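Local coordinates for protein extracellular ligand-binding receptor (Desulfitobacterium hafniense, PDB 4Q6B) that binds leucine and probably delivers it, as the extracellular substrate-binding component, to an ABC transporter for amino acids, at residues I147-D152 and R176-G181; K205-G210 and G230-A235. One frame throughout, in Å; residues are numbered along the deposited sequence.

Overall arrangement
Both contacts lie in the lobe built on the mixed sheet, and their centres are about 14 Å apart. Contact 1 is partly buried, with Ile147, Tyr148, Tyr149 and Phe177 inside. It joins strands 144-149 and 172-177, the latter at the sheet edge, through backbone bonds and an aromatic cluster; calcium is bound by strand 172-177 alone. Contact 2 lies nearer the middle of the chain, by the leucine site, but its touching residues are less buried. It joins the start of helix 207-221 to the loop after strand 227-229, mainly through two N-H bonds and one indole. Strand 200-204, which leads into contact 2, lies beside strand 144-149. Lys205 links the two places, with its CD 3.5 Å from CE2 of Tyr148.

Contact 1 (I147-D152 and R176-G181); sequences IYYTDD and RFNYYG. With CA (calcium ion), chain E.
A parallel strand pair, with a calcium site at its edge, joins 147-152 to 176-181. Phe177 N donates to Ile147 O at 3.0 Å, and Tyr149 N to Phe177 O at 2.9 Å. The Tyr148 and Phe177 rings form an offset stack with planes at 25°. Tyr148 CD1 lies over one Phe177 face, toward the rim, 3.4 Å from CE2 of Phe177. With CG anti to the backbone N (chi1 178°), the Tyr148 ring extends toward Tyr180, whose CE1 is 3.6 Å from Tyr148 OH. Water 1 meets this hydroxyl at the ring edge. The strands are the two arms of a beta-alpha-beta crossover through helix 153-168. On the side of the sheet where that helix packs, Arg176 CD lies 3.5 Å from CE2 of Tyr149. Arg176 NH2 lies over one face of the Tyr149 ring near its rim, the guanidinium turned 59° to it; the cation-pi pair is long and at most weak. NH1 forms a salt bridge with Glu163 of the helix. Asn178 CB sits over the opposite face, 4.0 Å from the Tyr149 ring centroid, as a CH-pi contact. Arg176 O binds calcium at 2.3 Å, alongside Asp175 and five waters.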
loop_
_atom_site.group_PDB
_atom_site.type_symbol
_atom_site.label_atom_id
_atom_site.label_comp_id
_atom_site.label_asym_id
_atom_site.label_seq_id
_atom_site.Cartn_x
_atom_site.Cartn_y
_atom_site.Cartn_z
ATOM N N ILE A 147 14.272 -4.696 16.126
ATOM C CA ILE A 147 13.393 -3.820 15.342
ATOM C C ILE A 147 14.037 -2.437 15.285
ATOM O O ILE A 147 14.321 -1.834 16.328
ATOM C CB ILE A 147 11.974 -3.696 15.956
ATOM C CG1 ILE A 147 11.228 -5.041 15.906
ATOM C CG2 ILE A 147 11.114 -2.644 15.191
ATOM C CD1 ILE A 147 9.891 -4.966 16.660
ATOM N N TYR A 148 14.283 -1.929 14.071
ATOM C CA TYR A 148 14.747 -0.538 13.877
ATOM C C TYR A 148 13.512 0.229 13.477
ATOM O O TYR A 148 12.864 -0.133 12.500
ATOM C CB TYR A 148 15.772 -0.481 12.728
ATOM C CG TYR A 148 16.293 0.901 12.388
ATOM C CD1 TYR A 148 16.665 1.809 13.389
ATOM C CD2 TYR A 148 16.490 1.272 11.065
ATOM C CE1 TYR A 148 17.194 3.102 13.069
ATOM C CE2 TYR A 148 17.012 2.512 10.732
ATOM C CZ TYR A 148 17.375 3.425 11.732
ATOM O OH TYR A 148 17.868 4.670 11.412
ATOM N N TYR A 149 13.142 1.267 14.214
ATOM C CA TYR A 149 11.857 1.899 13.916
ATOM C C TYR A 149 11.935 3.428 13.911
ATOM O O TYR A 149 12.867 3.987 14.469
ATOM C CB TYR A 149 10.775 1.425 14.906
ATOM C CG TYR A 149 10.980 1.941 16.294
ATOM C CD1 TYR A 149 10.261 3.047 16.769
ATOM C CD2 TYR A 149 11.897 1.336 17.139
ATOM C CE1 TYR A 149 10.490 3.552 18.025
ATOM C CE2 TYR A 149 12.120 1.828 18.400
ATOM C CZ TYR A 149 11.412 2.911 18.840
ATOM O OH TYR A 149 11.635 3.395 20.109
ATOM N N THR A 150 10.975 4.102 13.262
ATOM C CA THR A 150 10.868 5.547 13.354
ATOM C C THR A 150 10.028 5.903 14.572
ATOM O O THR A 150 8.920 5.384 14.751
ATOM C CB THR A 150 10.224 6.150 12.099
ATOM O OG1 THR A 150 11.070 5.874 10.969
ATOM C CG2 THR A 150 10.050 7.659 12.245
ATOM N N ASP A 151 10.554 6.777 15.422
ATOM C CA ASP A 151 9.823 7.135 16.625
ATOM C C ASP A 151 8.740 8.182 16.338
ATOM O O ASP A 151 8.775 9.303 16.880
ATOM C CB ASP A 151 10.784 7.601 17.728
ATOM C CG ASP A 151 10.096 7.722 19.075
ATOM O OD1 ASP A 151 9.015 7.105 19.222
ATOM O OD2 ASP A 151 10.617 8.437 19.970
ATOM N N ASP A 152 7.772 7.804 15.490
ATOM C CA ASP A 152 6.575 8.611 15.250
ATOM C C ASP A 152 5.354 7.681 15.253
ATOM O O ASP A 152 5.496 6.488 15.485
ATOM C CB ASP A 152 6.675 9.453 13.964
ATOM C CG ASP A 152 6.749 8.610 12.689
ATOM O OD1 ASP A 152 6.558 7.371 12.717
ATOM O OD2 ASP A 152 6.997 9.203 11.618
ATOM N N ARG A 176 15.012 -3.035 20.473
ATOM C CA ARG A 176 14.404 -2.126 19.510
ATOM C C ARG A 176 15.174 -0.818 19.635
ATOM O O ARG A 176 15.709 -0.471 20.731
ATOM C CB ARG A 176 12.888 -1.936 19.777
ATOM C CG ARG A 176 12.589 -1.058 20.962
ATOM C CD ARG A 176 11.173 -0.499 20.876
ATOM N NE ARG A 176 10.182 -1.538 20.619
ATOM C CZ ARG A 176 8.927 -1.288 20.241
ATOM N NH1 ARG A 176 8.075 -2.290 20.028
ATOM N NH2 ARG A 176 8.525 -0.037 20.065
ATOM N N PHE A 177 15.351 -0.119 18.515
ATOM C CA PHE A 177 16.131 1.136 18.510
ATOM C C PHE A 177 15.648 2.053 17.393
ATOM O O PHE A 177 15.030 1.586 16.420
ATOM C CB PHE A 177 17.648 0.882 18.409
ATOM C CG PHE A 177 18.126 0.427 17.025
ATOM C CD1 PHE A 177 17.723 -0.797 16.477
ATOM C CD2 PHE A 177 18.986 1.235 16.262
ATOM C CE1 PHE A 177 18.194 -1.224 15.209
ATOM C CE2 PHE A 177 19.455 0.806 14.994
ATOM C CZ PHE A 177 19.039 -0.412 14.462
ATOM N N ASN A 178 15.889 3.357 17.541
ATOM C CA ASN A 178 15.395 4.314 16.548
ATOM C C ASN A 178 16.425 5.319 16.044
ATOM O O ASN A 178 16.123 6.195 15.202
ATOM C CB ASN A 178 14.183 5.031 17.091
ATOM C CG ASN A 178 14.501 5.857 18.333
ATOM O OD1 ASN A 178 14.139 5.481 19.444
ATOM N ND2 ASN A 178 15.163 6.979 18.146
ATOM N N TYR A 179 17.643 5.216 16.572
ATOM C CA TYR A 179 18.709 6.132 16.181
ATOM C C TYR A 179 20.066 5.497 16.402
ATOM O O TYR A 179 20.265 4.825 17.418
ATOM C CB TYR A 179 18.640 7.426 16.991
ATOM C CG TYR A 179 19.673 8.467 16.579
ATOM C CD1 TYR A 179 19.524 9.172 15.402
ATOM C CD2 TYR A 179 20.808 8.746 17.365
ATOM C CE1 TYR A 179 20.440 10.116 14.995
ATOM C CE2 TYR A 179 21.733 9.697 16.960
ATOM C CZ TYR A 179 21.554 10.366 15.779
ATOM O OH TYR A 179 22.445 11.318 15.368
ATOM N N TYR A 180 20.995 5.747 15.473
ATOM C CA TYR A 180 22.425 5.526 15.705
ATOM C C TYR A 180 23.188 6.699 15.094
ATOM O O TYR A 180 22.777 7.205 14.046
ATOM C CB TYR A 180 22.881 4.173 15.112
ATOM C CG TYR A 180 22.708 4.046 13.623
ATOM C CD1 TYR A 180 21.472 3.757 13.062
ATOM C CD2 TYR A 180 23.781 4.204 12.776
ATOM C CE1 TYR A 180 21.327 3.651 11.696
ATOM C CE2 TYR A 180 23.639 4.110 11.414
ATOM C CZ TYR A 180 22.416 3.844 10.886
ATOM O OH TYR A 180 22.305 3.770 9.530
ATOM N N GLY A 181 24.269 7.143 15.742
ATOM C CA GLY A 181 24.962 8.346 15.321
ATOM C C GLY A 181 26.002 8.205 14.225
ATOM O O GLY A 181 26.263 9.167 13.502
HETATM CA CA CA E . 16.998 -0.386 22.677
HETATM O O HOH W 1 19.134 6.789 12.847
HETATM O O HOH W 2 15.226 -1.902 23.355
HETATM O O HOH W 3 17.370 2.374 22.548
HETATM O O HOH W 4 15.415 1.012 23.469
HETATM O O HOH W 5 18.009 -1.023 24.466
HETATM O O HOH W 6 19.106 -0.150 21.614
#

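Contact 2 (K205-G210 and G230-A235); sequences KTATGG and GNSWDA. With LEU (leucine), chain B; EDO (1,2-ethanediol), chain G.
Ser232, of the leucine pocket, and Trp233 next to it hold the start of helix 207-221. The tight part is at the indole. Trp233 NE1 donates to Lys205 O at 3.0 Å. The bond is nearly straight, 166° at the hydrogen, and lies in both the ring plane and the carbonyl plane. Ala207 CB sits over one face of the indole, 3.9 Å from the centroid of the Trp233 five-membered ring, as a CH-pi contact. A valine in place of Trp233 would probably leave Lys205 O without its indole donor and Ala207 without a flat face to pack on. Ser232 makes the second bond: its OG accepts from Ala207 N at 3.3 Å. The torsion places OG between the backbone N and the carbonyl carbon (chi1 55°), where it also lies 3.2 Å from Thr206 CA. The other side is looser: a 1,2-ethanediol, probably from the crystallisation liquor, and water 7 lie against it, and Thr206 is exposed. The diol O2 accepts from Ser232 N at 3.2 Å. Water 7 joins Lys205 O, Gly230 N and that O2. The bound leucine lies nearby, its CD2 3.9 Å from Ser232 CB. Thr206 is the N-cap residue of helix 207-221. The 3-10 turn 231-233 faces this helix start, with Trp233 packed on Val254 of strand 253-257.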
loop_
_atom_site.group_PDB
_atom_site.type_symbol
_atom_site.label_atom_id
_atom_site.label_comp_id
_atom_site.label_asym_id
_atom_site.label_seq_id
_atom_site.Cartn_x
_atom_site.Cartn_y
_atom_site.Cartn_z
ATOM N N LYS A 205 10.935 1.387 9.363
ATOM C CA LYS A 205 11.206 2.700 8.855
ATOM C C LYS A 205 10.911 2.621 7.372
ATOM O O LYS A 205 11.190 1.617 6.739
ATOM C CB LYS A 205 12.681 3.040 9.041
ATOM C CG LYS A 205 13.060 3.624 10.382
ATOM C CD LYS A 205 14.221 4.602 10.237
ATOM C CE LYS A 205 13.973 5.867 11.036
ATOM N NZ LYS A 205 14.706 5.917 12.336
ATOM N N THR A 206 10.336 3.673 6.818
ATOM C CA THR A 206 10.105 3.730 5.384
ATOM C C THR A 206 11.430 3.862 4.644
ATOM O O THR A 206 12.412 4.284 5.217
ATOM C CB THR A 206 9.210 4.913 4.995
ATOM O OG1 THR A 206 9.872 6.131 5.327
ATOM C CG2 THR A 206 7.910 4.845 5.735
ATOM N N ALA A 207 11.445 3.451 3.385
ATOM C CA ALA A 207 12.661 3.446 2.600
ATOM C C ALA A 207 13.210 4.852 2.432
ATOM O O ALA A 207 14.393 5.066 2.614
ATOM C CB ALA A 207 12.406 2.824 1.242
ATOM N N THR A 208 12.332 5.805 2.128
ATOM C CA THR A 208 12.771 7.210 2.036
ATOM C C THR A 208 12.927 7.898 3.394
ATOM O O THR A 208 13.483 8.988 3.466
ATOM C CB THR A 208 11.857 8.090 1.152
ATOM O OG1 THR A 208 10.518 8.076 1.674
ATOM C CG2 THR A 208 11.870 7.600 -0.278
ATOM N N GLY A 209 12.450 7.273 4.469
ATOM C CA GLY A 209 12.528 7.906 5.781
ATOM C C GLY A 209 13.686 7.374 6.616
ATOM O O GLY A 209 13.525 7.104 7.808
ATOM N N GLY A 210 14.846 7.191 5.991
ATOM C CA GLY A 210 15.991 6.657 6.712
ATOM C C GLY A 210 16.237 5.180 6.563
ATOM O O GLY A 210 17.234 4.650 7.064
ATOM N N GLY A 230 8.636 -3.337 5.191
ATOM C CA GLY A 230 7.279 -3.295 4.691
ATOM C C GLY A 230 7.088 -2.612 3.367
ATOM O O GLY A 230 8.030 -2.493 2.587
ATOM N N ASN A 231 5.879 -2.136 3.073
ATOM C CA ASN A 231 5.551 -1.844 1.684
ATOM C C ASN A 231 6.224 -0.653 0.988
ATOM O O ASN A 231 6.204 -0.589 -0.262
ATOM C CB ASN A 231 4.028 -1.732 1.508
ATOM C CG ASN A 231 3.561 -0.298 1.476
ATOM O OD1 ASN A 231 3.620 0.404 2.481
ATOM N ND2 ASN A 231 3.127 0.156 0.317
ATOM N N SER A 232 6.775 0.310 1.740
ATOM C CA SER A 232 7.419 1.439 1.073
ATOM C C SER A 232 8.696 0.998 0.341
ATOM O O SER A 232 9.282 1.758 -0.451
ATOM C CB SER A 232 7.765 2.541 2.089
ATOM O OG SER A 232 8.546 1.991 3.126
ATOM N N TRP A 233 9.120 -0.223 0.616
ATOM C CA TRP A 233 10.361 -0.762 0.048
ATOM C C TRP A 233 10.117 -1.442 -1.307
ATOM O O TRP A 233 11.074 -1.805 -2.000
ATOM C CB TRP A 233 11.017 -1.712 1.031
ATOM C CG TRP A 233 11.536 -1.006 2.266
ATOM C CD1 TRP A 233 10.799 -0.503 3.304
ATOM C CD2 TRP A 233 12.903 -0.784 2.600
ATOM N NE1 TRP A 233 11.633 0.049 4.255
ATOM C CE2 TRP A 233 12.930 -0.112 3.841
ATOM C CE3 TRP A 233 14.109 -1.053 1.950
ATOM C CZ2 TRP A 233 14.133 0.265 4.464
ATOM C CZ3 TRP A 233 15.288 -0.667 2.562
ATOM C CH2 TRP A 233 15.284 -0.013 3.809
ATOM N N ASP A 234 8.847 -1.586 -1.696
ATOM C CA ASP A 234 8.506 -2.066 -3.040
ATOM C C ASP A 234 8.929 -1.013 -4.075
ATOM O O ASP A 234 9.584 -1.333 -5.070
ATOM C CB ASP A 234 7.003 -2.354 -3.130
ATOM C CG ASP A 234 6.651 -3.358 -4.234
ATOM O OD1 ASP A 234 7.337 -3.380 -5.286
ATOM O OD2 ASP A 234 5.677 -4.119 -4.038
ATOM N N ALA A 235 8.558 0.239 -3.812
ATOM C CA ALA A 235 8.993 1.390 -4.616
ATOM C C ALA A 235 10.515 1.605 -4.596
ATOM O O ALA A 235 11.006 2.736 -4.765
ATOM C CB ALA A 235 8.267 2.649 -4.148
HETATM N N LEU B . 2.240 3.115 2.670
HETATM C CA LEU B . 2.698 4.507 2.737
HETATM C C LEU B . 1.781 5.332 3.623
HETATM O O LEU B . 2.037 6.501 3.881
HETATM C CB LEU B . 2.742 5.095 1.326
HETATM C CG LEU B . 3.865 4.309 0.641
HETATM C CD1 LEU B . 3.426 3.804 -0.702
HETATM C CD2 LEU B . 5.179 5.072 0.540
HETATM O OXT LEU B . 0.782 4.791 4.120
HETATM C C1 EDO G . 7.058 0.646 7.140
HETATM O O1 EDO G . 7.161 2.003 7.608
HETATM C C2 EDO G . 6.412 0.587 5.765
HETATM O O2 EDO G . 7.411 0.734 4.797
HETATM O O HOH W 7 9.218 -0.968 6.736
#